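Local atomic coordinates of OBG-type G domain-containing protein (Pyrococcus horikoshii, PDB entry 2E87), a protein that binds GDP and probably GTP as an Obg-type G protein of unknown cellular function, related to nucleolar GTP-binding protein 1. Residues A[26-31]-A[46-51]; A[114-119]-A[123-128]. All blocks are in the same frame, centred on the assembly; numbering follows the deposited sequence.

Interaction 1: residues A[26-31]-A[46-51]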
ATOM      1  N   GLU A  26     -27.988 -27.200   4.964  1.00 39.03           N
ATOM      2  CA  GLU A  26     -29.347 -27.633   4.719  1.00 40.35           C
ATOM      3  C   GLU A  26     -29.373 -28.457   3.423  1.00 44.85           C
ATOM      4  O   GLU A  26     -29.900 -29.573   3.383  1.00 46.13           O
ATOM      5  CB  GLU A  26     -30.231 -26.392   4.610  1.00 38.09           C
ATOM      6  CG  GLU A  26     -31.682 -26.633   4.264  1.00 43.24           C
ATOM      7  CD  GLU A  26     -32.487 -25.353   4.354  1.00 48.78           C
ATOM      8  OE1 GLU A  26     -32.153 -24.387   3.638  1.00 58.28           O
ATOM      9  OE2 GLU A  26     -33.445 -25.300   5.151  1.00 54.70           O
ATOM     10  N   LYS A  27     -28.770 -27.908   2.376  1.00 44.73           N
ATOM     11  CA  LYS A  27     -28.725 -28.561   1.077  1.00 46.37           C
ATOM     12  C   LYS A  27     -28.030 -29.910   1.129  1.00 47.41           C
ATOM     13  O   LYS A  27     -28.525 -30.884   0.576  1.00 51.22           O
ATOM     14  CB  LYS A  27     -28.027 -27.645   0.067  1.00 49.17           C
ATOM     15  CG  LYS A  27     -27.901 -28.201  -1.343  1.00 60.81           C
ATOM     16  CD  LYS A  27     -27.442 -27.106  -2.303  1.00 68.42           C
ATOM     17  CE  LYS A  27     -27.116 -27.650  -3.684  1.00 74.09           C
ATOM     18  NZ  LYS A  27     -26.778 -26.560  -4.655  1.00 78.58           N
ATOM     19  N   ALA A  28     -26.889 -29.974   1.805  1.00 44.63           N
ATOM     20  CA  ALA A  28     -26.146 -31.224   1.894  1.00 42.00           C
ATOM     21  C   ALA A  28     -26.857 -32.304   2.683  1.00 45.71           C
ATOM     22  O   ALA A  28     -26.678 -33.482   2.394  1.00 48.79           O
ATOM     23  CB  ALA A  28     -24.775 -30.984   2.498  1.00 36.13           C
ATOM     24  N   ALA A  29     -27.659 -31.917   3.672  1.00 45.89           N
ATOM     25  CA  ALA A  29     -28.350 -32.899   4.501  1.00 50.60           C
ATOM     26  C   ALA A  29     -29.552 -33.579   3.841  1.00 53.97           C
ATOM     27  O   ALA A  29     -29.796 -34.775   4.077  1.00 52.33           O
ATOM     28  CB  ALA A  29     -28.781 -32.261   5.820  1.00 47.86           C
ATOM     29  N   SER A  30     -30.294 -32.841   3.016  1.00 49.78           N
ATOM     30  CA  SER A  30     -31.468 -33.423   2.371  1.00 54.20           C
ATOM     31  C   SER A  30     -31.105 -34.362   1.234  1.00 57.32           C
ATOM     32  O   SER A  30     -31.848 -35.296   0.957  1.00 59.87           O
ATOM     33  CB  SER A  30     -32.402 -32.341   1.840  1.00 48.42           C
ATOM     34  OG  SER A  30     -31.789 -31.640   0.774  1.00 64.11           O
ATOM     35  N   SER A  31     -29.971 -34.120   0.578  1.00 59.40           N
ATOM     36  CA  SER A  31     -29.558 -34.983  -0.525  1.00 60.51           C
ATOM     37  C   SER A  31     -28.547 -36.045  -0.090  1.00 60.62           C
ATOM     38  O   SER A  31     -27.876 -36.656  -0.917  1.00 64.74           O
ATOM     39  CB  SER A  31     -28.976 -34.146  -1.665  1.00 60.98           C
ATOM     40  OG  SER A  31     -27.724 -33.605  -1.301  1.00 64.36           O
ATOM     41  N   GLU A  46     -26.694 -35.039  11.198  1.00 37.90           N
ATOM     42  CA  GLU A  46     -26.291 -33.980  12.099  1.00 41.83           C
ATOM     43  C   GLU A  46     -24.779 -33.806  12.037  1.00 43.46           C
ATOM     44  O   GLU A  46     -24.280 -32.685  12.075  1.00 43.49           O
ATOM     45  CB  GLU A  46     -26.765 -34.312  13.508  1.00 43.08           C
ATOM     46  CG  GLU A  46     -28.280 -34.421  13.595  1.00 44.03           C
ATOM     47  CD  GLU A  46     -28.984 -33.082  13.425  1.00 43.85           C
ATOM     48  OE1 GLU A  46     -28.470 -32.218  12.697  1.00 40.00           O
ATOM     49  OE2 GLU A  46     -30.071 -32.897  14.005  1.00 48.57           O
ATOM     50  N   GLU A  47     -24.059 -34.918  11.923  1.00 43.37           N
ATOM     51  CA  GLU A  47     -22.605 -34.872  11.801  1.00 43.98           C
ATOM     52  C   GLU A  47     -22.241 -34.179  10.493  1.00 46.35           C
ATOM     53  O   GLU A  47     -21.312 -33.366  10.448  1.00 48.28           O
ATOM     54  CB  GLU A  47     -22.010 -36.280  11.784  1.00 39.36           C
ATOM     55  CG  GLU A  47     -21.862 -36.900  13.142  1.00 46.00           C
ATOM     56  CD  GLU A  47     -21.466 -38.362  13.072  1.00 50.52           C
ATOM     57  OE1 GLU A  47     -20.478 -38.694  12.370  1.00 50.08           O
ATOM     58  OE2 GLU A  47     -22.145 -39.174  13.728  1.00 48.89           O
ATOM     59  N   LEU A  48     -22.972 -34.504   9.429  1.00 38.65           N
ATOM     60  CA  LEU A  48     -22.707 -33.904   8.135  1.00 40.09           C
ATOM     61  C   LEU A  48     -22.942 -32.406   8.225  1.00 39.57           C
ATOM     62  O   LEU A  48     -22.163 -31.625   7.700  1.00 40.43           O
ATOM     63  CB  LEU A  48     -23.608 -34.507   7.053  1.00 35.89           C
ATOM     64  CG  LEU A  48     -23.503 -33.854   5.669  1.00 35.85           C
ATOM     65  CD1 LEU A  48     -22.088 -33.994   5.095  1.00 35.36           C
ATOM     66  CD2 LEU A  48     -24.505 -34.498   4.747  1.00 39.79           C
ATOM     67  N   ARG A  49     -24.020 -32.004   8.894  1.00 36.98           N
ATOM     68  CA  ARG A  49     -24.318 -30.588   9.030  1.00 33.02           C
ATOM     69  C   ARG A  49     -23.195 -29.880   9.770  1.00 38.31           C
ATOM     70  O   ARG A  49     -22.725 -28.825   9.332  1.00 33.33           O
ATOM     71  CB  ARG A  49     -25.618 -30.369   9.794  1.00 36.68           C
ATOM     72  CG  ARG A  49     -26.873 -30.727   9.047  1.00 35.23           C
ATOM     73  CD  ARG A  49     -28.083 -30.135   9.768  1.00 40.28           C
ATOM     74  NE  ARG A  49     -29.331 -30.358   9.044  1.00 37.26           N
ATOM     75  CZ  ARG A  49     -29.988 -31.510   9.028  1.00 39.09           C
ATOM     76  NH1 ARG A  49     -29.521 -32.545   9.710  1.00 36.17           N
ATOM     77  NH2 ARG A  49     -31.097 -31.634   8.311  1.00 36.11           N
ATOM     78  N   VAL A  50     -22.759 -30.454  10.889  1.00 37.32           N
ATOM     79  CA  VAL A  50     -21.691 -29.836  11.665  1.00 36.70           C
ATOM     80  C   VAL A  50     -20.422 -29.648  10.840  1.00 39.63           C
ATOM     81  O   VAL A  50     -19.752 -28.625  10.952  1.00 43.11           O
ATOM     82  CB  VAL A  50     -21.376 -30.661  12.923  1.00 36.76           C
ATOM     83  CG1 VAL A  50     -20.073 -30.197  13.539  1.00 38.01           C
ATOM     84  CG2 VAL A  50     -22.501 -30.509  13.920  1.00 34.57           C
ATOM     85  N   ARG A  51     -20.103 -30.618   9.991  1.00 41.06           N
ATOM     86  CA  ARG A  51     -18.906 -30.521   9.165  1.00 41.35           C
ATOM     87  C   ARG A  51     -19.052 -29.527   8.032  1.00 43.02           C
ATOM     88  O   ARG A  51     -18.097 -28.836   7.687  1.00 44.21           O
ATOM     89  CB  ARG A  51     -18.533 -31.883   8.568  1.00 45.16           C
ATOM     90  CG  ARG A  51     -18.182 -32.943   9.577  1.00 48.46           C
ATOM     91  CD  ARG A  51     -17.194 -33.921   8.972  1.00 58.46           C
ATOM     92  NE  ARG A  51     -17.035 -35.117   9.792  1.00 70.87           N
ATOM     93  CZ  ARG A  51     -17.899 -36.130   9.805  1.00 76.68           C
ATOM     94  NH1 ARG A  51     -18.983 -36.091   9.034  1.00 76.36           N
ATOM     95  NH2 ARG A  51     -17.676 -37.180  10.588  1.00 77.95           N
TER
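Ala29 sets its methyl over one face of the Arg49 guanidinium, and one residue earlier on each helix Leu48 reaches the carbonyl of Ala28; these two meetings hold the C-terminal end of helix 14-30 against helix 38-67. The Ala29 CB lies over the centre of the guanidinium, 3.4 Å above its plane and 3.5 Å from Arg49 CZ, so the arginine offers a face here and keeps its N-H groups for other directions. Its chain gets there by running extended from CG to NE, with CG anti to the carbonyl carbon (chi1 -72°); rotation about the CD-NE bond (chi4 77°) swings the flat group round to the methyl. Arg49 NH1 also has a salt bridge to Glu46 OE1, one turn back on the same helix, by a weak, bent hydrogen bond whose oxygen is not securely placed.

Leu48 works with a single branch. Leu48 CD2 packs 3.4 Å from Ala28 O and 4.2 Å from Ala28 CB, while Ala29 CA lies at a similar distance. Small alanine methyls and a backbone carbonyl thus meet Leu48 CD2 and the face of Arg49.

This is near-antiparallel helix packing within the NOG1 N-terminal helical domain, away from the nucleotide site: the segment axes approach to 9.0 Å and run at 152°. Helix 14-30 ends here, and Ala29 O accepts a hydrogen bond from Arg45 NE, an added tie to helix 38-67. Beyond the contact, that second helix is packed in a bundle: Arg49 also touches Arg129 and Tyr133 of helix 122-142, and Val50 rests on Phe132 of that helix and Val113 of helix 88-117.

Interaction 2: residues A[114-119]-A[123-128]; sequences ERIRYS and NEIAEL
A tight helical hairpin at one tip of the NOG1 N-terminal helical bundle brings the end of helix 88-117 back against the first turns of helix 122-142, with Ile116 and Leu128 packed together beside the turn. Their side chains slide past each other in opposite directions: Ile116 CG1 meets Leu128 CB at 3.6 Å, and Ile116 CD1 follows alongside. Because CG1 stands anti to the carbonyl carbon (chi1 -66°), the other branch, Ile116 CG2, is left to face Ile125, whose own CG2 is 4.2 Å away; these two isoleucines cross at about a right angle. Were Ile116 cut back to an alanine, Leu128 CB and Ile125 CG2 would probably lose their apolar partners, opening a gap in the seam. Leu128 CD1 reaches further, to Arg115 CB at 3.6 Å, using only the base of Arg115, whose guanidinium extends off in another direction.

Nearer the turn, Ser119 points its CB to helix 122-142, and its OG donates to Glu124 OE1. The modelled 2.4 Å separation of Ser119 OG and Glu124 OE1 is too short to be trusted in detail. Ser119 OG also accepts from Asp121 N, a bond within the turn itself, and Ile125 CG1 lies 3.9 Å from Ser119 CB. Arg43 of helix 38-67 touches both Ile116 and Ile125.

The chemistry is therefore divided: branched apolar side chains fill the helix-helix seam, whereas the buried serine hydroxyl appears to link the turn to Glu124 at the start of the returning helix, though the very short distance leaves the detail doubtful.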
ATOM      1  N   GLU A 114     -17.553 -35.451  17.720  1.00 53.06           N
ATOM      2  CA  GLU A 114     -17.299 -36.536  18.666  1.00 54.42           C
ATOM      3  C   GLU A 114     -18.496 -36.778  19.574  1.00 53.59           C
ATOM      4  O   GLU A 114     -18.952 -37.908  19.700  1.00 56.16           O
ATOM      5  CB  GLU A 114     -16.064 -36.245  19.530  1.00 53.81           C
ATOM      6  CG  GLU A 114     -15.629 -37.422  20.418  1.00 59.70           C
ATOM      7  CD  GLU A 114     -16.011 -37.267  21.894  1.00 66.60           C
ATOM      8  OE1 GLU A 114     -17.057 -36.653  22.201  1.00 68.80           O
ATOM      9  OE2 GLU A 114     -15.261 -37.779  22.756  1.00 69.54           O
ATOM     10  N   ARG A 115     -19.003 -35.726  20.213  1.00 52.20           N
ATOM     11  CA  ARG A 115     -20.154 -35.871  21.100  1.00 52.92           C
ATOM     12  C   ARG A 115     -21.336 -36.507  20.400  1.00 53.09           C
ATOM     13  O   ARG A 115     -21.988 -37.383  20.963  1.00 52.59           O
ATOM     14  CB  ARG A 115     -20.618 -34.523  21.662  1.00 57.96           C
ATOM     15  CG  ARG A 115     -20.262 -34.297  23.110  1.00 64.26           C
ATOM     16  CD  ARG A 115     -18.817 -33.903  23.191  1.00 72.68           C
ATOM     17  NE  ARG A 115     -18.279 -33.893  24.548  1.00 73.74           N
ATOM     18  CZ  ARG A 115     -17.097 -33.372  24.847  1.00 70.56           C
ATOM     19  NH1 ARG A 115     -16.379 -32.839  23.881  1.00 72.72           N
ATOM     20  NH2 ARG A 115     -16.636 -33.379  26.088  1.00 76.29           N
ATOM     21  N   ILE A 116     -21.621 -36.048  19.184  1.00 48.58           N
ATOM     22  CA  ILE A 116     -22.746 -36.565  18.417  1.00 49.60           C
ATOM     23  C   ILE A 116     -22.469 -37.999  17.981  1.00 51.99           C
ATOM     24  O   ILE A 116     -23.281 -38.888  18.209  1.00 52.19           O
ATOM     25  CB  ILE A 116     -23.031 -35.677  17.169  1.00 46.48           C
ATOM     26  CG1 ILE A 116     -23.500 -34.292  17.624  1.00 45.31           C
ATOM     27  CG2 ILE A 116     -24.109 -36.320  16.279  1.00 39.88           C
ATOM     28  CD1 ILE A 116     -23.441 -33.236  16.536  1.00 36.27           C
ATOM     29  N   ARG A 117     -21.319 -38.215  17.357  1.00 55.62           N
ATOM     30  CA  ARG A 117     -20.938 -39.538  16.897  1.00 61.14           C
ATOM     31  C   ARG A 117     -21.055 -40.548  18.027  1.00 62.39           C
ATOM     32  O   ARG A 117     -21.433 -41.697  17.813  1.00 63.02           O
ATOM     33  CB  ARG A 117     -19.491 -39.531  16.397  1.00 64.13           C
ATOM     34  CG  ARG A 117     -18.942 -40.921  16.106  1.00 69.25           C
ATOM     35  CD  ARG A 117     -17.422 -40.952  16.135  1.00 76.73           C
ATOM     36  NE  ARG A 117     -16.903 -42.299  15.898  1.00 82.62           N
ATOM     37  CZ  ARG A 117     -15.630 -42.648  16.056  1.00 85.47           C
ATOM     38  NH1 ARG A 117     -14.737 -41.749  16.455  1.00 84.98           N
ATOM     39  NH2 ARG A 117     -15.248 -43.896  15.811  1.00 87.52           N
ATOM     40  N   TYR A 118     -20.759 -40.095  19.238  1.00 61.16           N
ATOM     41  CA  TYR A 118     -20.759 -40.960  20.405  1.00 62.26           C
ATOM     42  C   TYR A 118     -22.069 -41.013  21.217  1.00 60.70           C
ATOM     43  O   TYR A 118     -22.126 -41.627  22.285  1.00 62.58           O
ATOM     44  CB  TYR A 118     -19.577 -40.534  21.288  1.00 65.10           C
ATOM     45  CG  TYR A 118     -19.142 -41.571  22.271  1.00 69.51           C
ATOM     46  CD1 TYR A 118     -18.528 -42.748  21.840  1.00 72.58           C
ATOM     47  CD2 TYR A 118     -19.410 -41.415  23.634  1.00 73.76           C
ATOM     48  CE1 TYR A 118     -18.198 -43.758  22.749  1.00 78.74           C
ATOM     49  CE2 TYR A 118     -19.089 -42.416  24.552  1.00 78.48           C
ATOM     50  CZ  TYR A 118     -18.488 -43.585  24.105  1.00 79.44           C
ATOM     51  OH  TYR A 118     -18.208 -44.586  25.007  1.00 83.90           O
ATOM     52  N   SER A 119     -23.128 -40.396  20.707  1.00 59.25           N
ATOM     53  CA  SER A 119     -24.410 -40.374  21.420  1.00 56.68           C
ATOM     54  C   SER A 119     -25.449 -41.354  20.869  1.00 56.37           C
ATOM     55  O   SER A 119     -25.303 -41.868  19.758  1.00 55.86           O
ATOM     56  CB  SER A 119     -24.994 -38.962  21.382  1.00 50.93           C
ATOM     57  OG  SER A 119     -26.181 -38.882  22.143  1.00 46.46           O
ATOM     58  N   ASN A 123     -32.651 -36.878  21.346  1.00 51.63           N
ATOM     59  CA  ASN A 123     -32.828 -35.561  21.957  1.00 57.10           C
ATOM     60  C   ASN A 123     -31.492 -34.829  22.010  1.00 58.41           C
ATOM     61  O   ASN A 123     -31.380 -33.668  21.612  1.00 59.15           O
ATOM     62  CB  ASN A 123     -33.342 -35.701  23.389  1.00 62.17           C
ATOM     63  CG  ASN A 123     -34.844 -35.686  23.481  1.00 68.09           C
ATOM     64  OD1 ASN A 123     -35.486 -34.671  23.207  1.00 70.07           O
ATOM     65  ND2 ASN A 123     -35.417 -36.811  23.882  1.00 71.72           N
ATOM     66  N   GLU A 124     -30.488 -35.531  22.524  1.00 55.61           N
ATOM     67  CA  GLU A 124     -29.146 -34.995  22.671  1.00 56.25           C
ATOM     68  C   GLU A 124     -28.482 -34.754  21.329  1.00 53.10           C
ATOM     69  O   GLU A 124     -27.881 -33.710  21.109  1.00 53.99           O
ATOM     70  CB  GLU A 124     -28.299 -35.957  23.490  1.00 55.32           C
ATOM     71  CG  GLU A 124     -26.954 -35.416  23.858  1.00 60.76           C
ATOM     72  CD  GLU A 124     -26.147 -36.426  24.616  1.00 66.58           C
ATOM     73  OE1 GLU A 124     -25.737 -37.438  24.008  1.00 68.27           O
ATOM     74  OE2 GLU A 124     -25.931 -36.212  25.824  1.00 69.73           O
ATOM     75  N   ILE A 125     -28.580 -35.730  20.437  1.00 49.46           N
ATOM     76  CA  ILE A 125     -27.993 -35.591  19.116  1.00 47.82           C
ATOM     77  C   ILE A 125     -28.451 -34.276  18.498  1.00 48.59           C
ATOM     78  O   ILE A 125     -27.648 -33.496  17.989  1.00 46.42           O
ATOM     79  CB  ILE A 125     -28.415 -36.759  18.224  1.00 43.07           C
ATOM     80  CG1 ILE A 125     -27.590 -37.987  18.616  1.00 44.66           C
ATOM     81  CG2 ILE A 125     -28.279 -36.387  16.747  1.00 33.40           C
ATOM     82  CD1 ILE A 125     -28.057 -39.288  17.993  1.00 42.29           C
ATOM     83  N   ALA A 126     -29.749 -34.028  18.569  1.00 44.57           N
ATOM     84  CA  ALA A 126     -30.314 -32.813  18.021  1.00 45.49           C
ATOM     85  C   ALA A 126     -29.785 -31.588  18.750  1.00 44.54           C
ATOM     86  O   ALA A 126     -29.286 -30.653  18.120  1.00 45.08           O
ATOM     87  CB  ALA A 126     -31.831 -32.861  18.115  1.00 43.14           C
ATOM     88  N   GLU A 127     -29.899 -31.596  20.075  1.00 41.90           N
ATOM     89  CA  GLU A 127     -29.448 -30.476  20.896  1.00 43.79           C
ATOM     90  C   GLU A 127     -27.993 -30.104  20.645  1.00 39.15           C
ATOM     91  O   GLU A 127     -27.631 -28.923  20.680  1.00 40.23           O
ATOM     92  CB  GLU A 127     -29.671 -30.785  22.384  1.00 51.01           C
ATOM     93  CG  GLU A 127     -31.151 -30.770  22.796  1.00 68.52           C
ATOM     94  CD  GLU A 127     -31.418 -31.360  24.185  1.00 73.57           C
ATOM     95  OE1 GLU A 127     -32.473 -31.032  24.775  1.00 73.41           O
ATOM     96  OE2 GLU A 127     -30.589 -32.161  24.683  1.00 76.07           O
ATOM     97  N   LEU A 128     -27.164 -31.107  20.386  1.00 37.55           N
ATOM     98  CA  LEU A 128     -25.759 -30.867  20.119  1.00 37.34           C
ATOM     99  C   LEU A 128     -25.547 -30.123  18.792  1.00 39.84           C
ATOM    100  O   LEU A 128     -24.725 -29.212  18.729  1.00 41.60           O
ATOM    101  CB  LEU A 128     -24.976 -32.190  20.159  1.00 43.91           C
ATOM    102  CG  LEU A 128     -24.820 -32.869  21.537  1.00 45.34           C
ATOM    103  CD1 LEU A 128     -24.241 -34.278  21.388  1.00 40.97           C
ATOM    104  CD2 LEU A 128     -23.923 -32.029  22.422  1.00 41.49           C
TER

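How the interactions relate
Interactions 1 and 2 share the same helical bundle, their centres 14 Å apart, and meet through helix 38-67. From 46-51, Glu46 CG packs 3.7 Å from Ile125 CG2, Val50 CG2 lies 3.9 Å from Ile116 CD1, and Glu47 CG is equally close to Ile116 CG2, so the helix in contact with 26-31 on one flank also rests against the hairpin of interaction 2. In chain order the first contact closes before the second opens. Both lie away from the GDP pocket of the G domain, where Lys180 and Ser181 contact the nucleotide. The centres of interactions 1 and 2 are about 42 and 48 Å from the centre of the chain, on the same side of it.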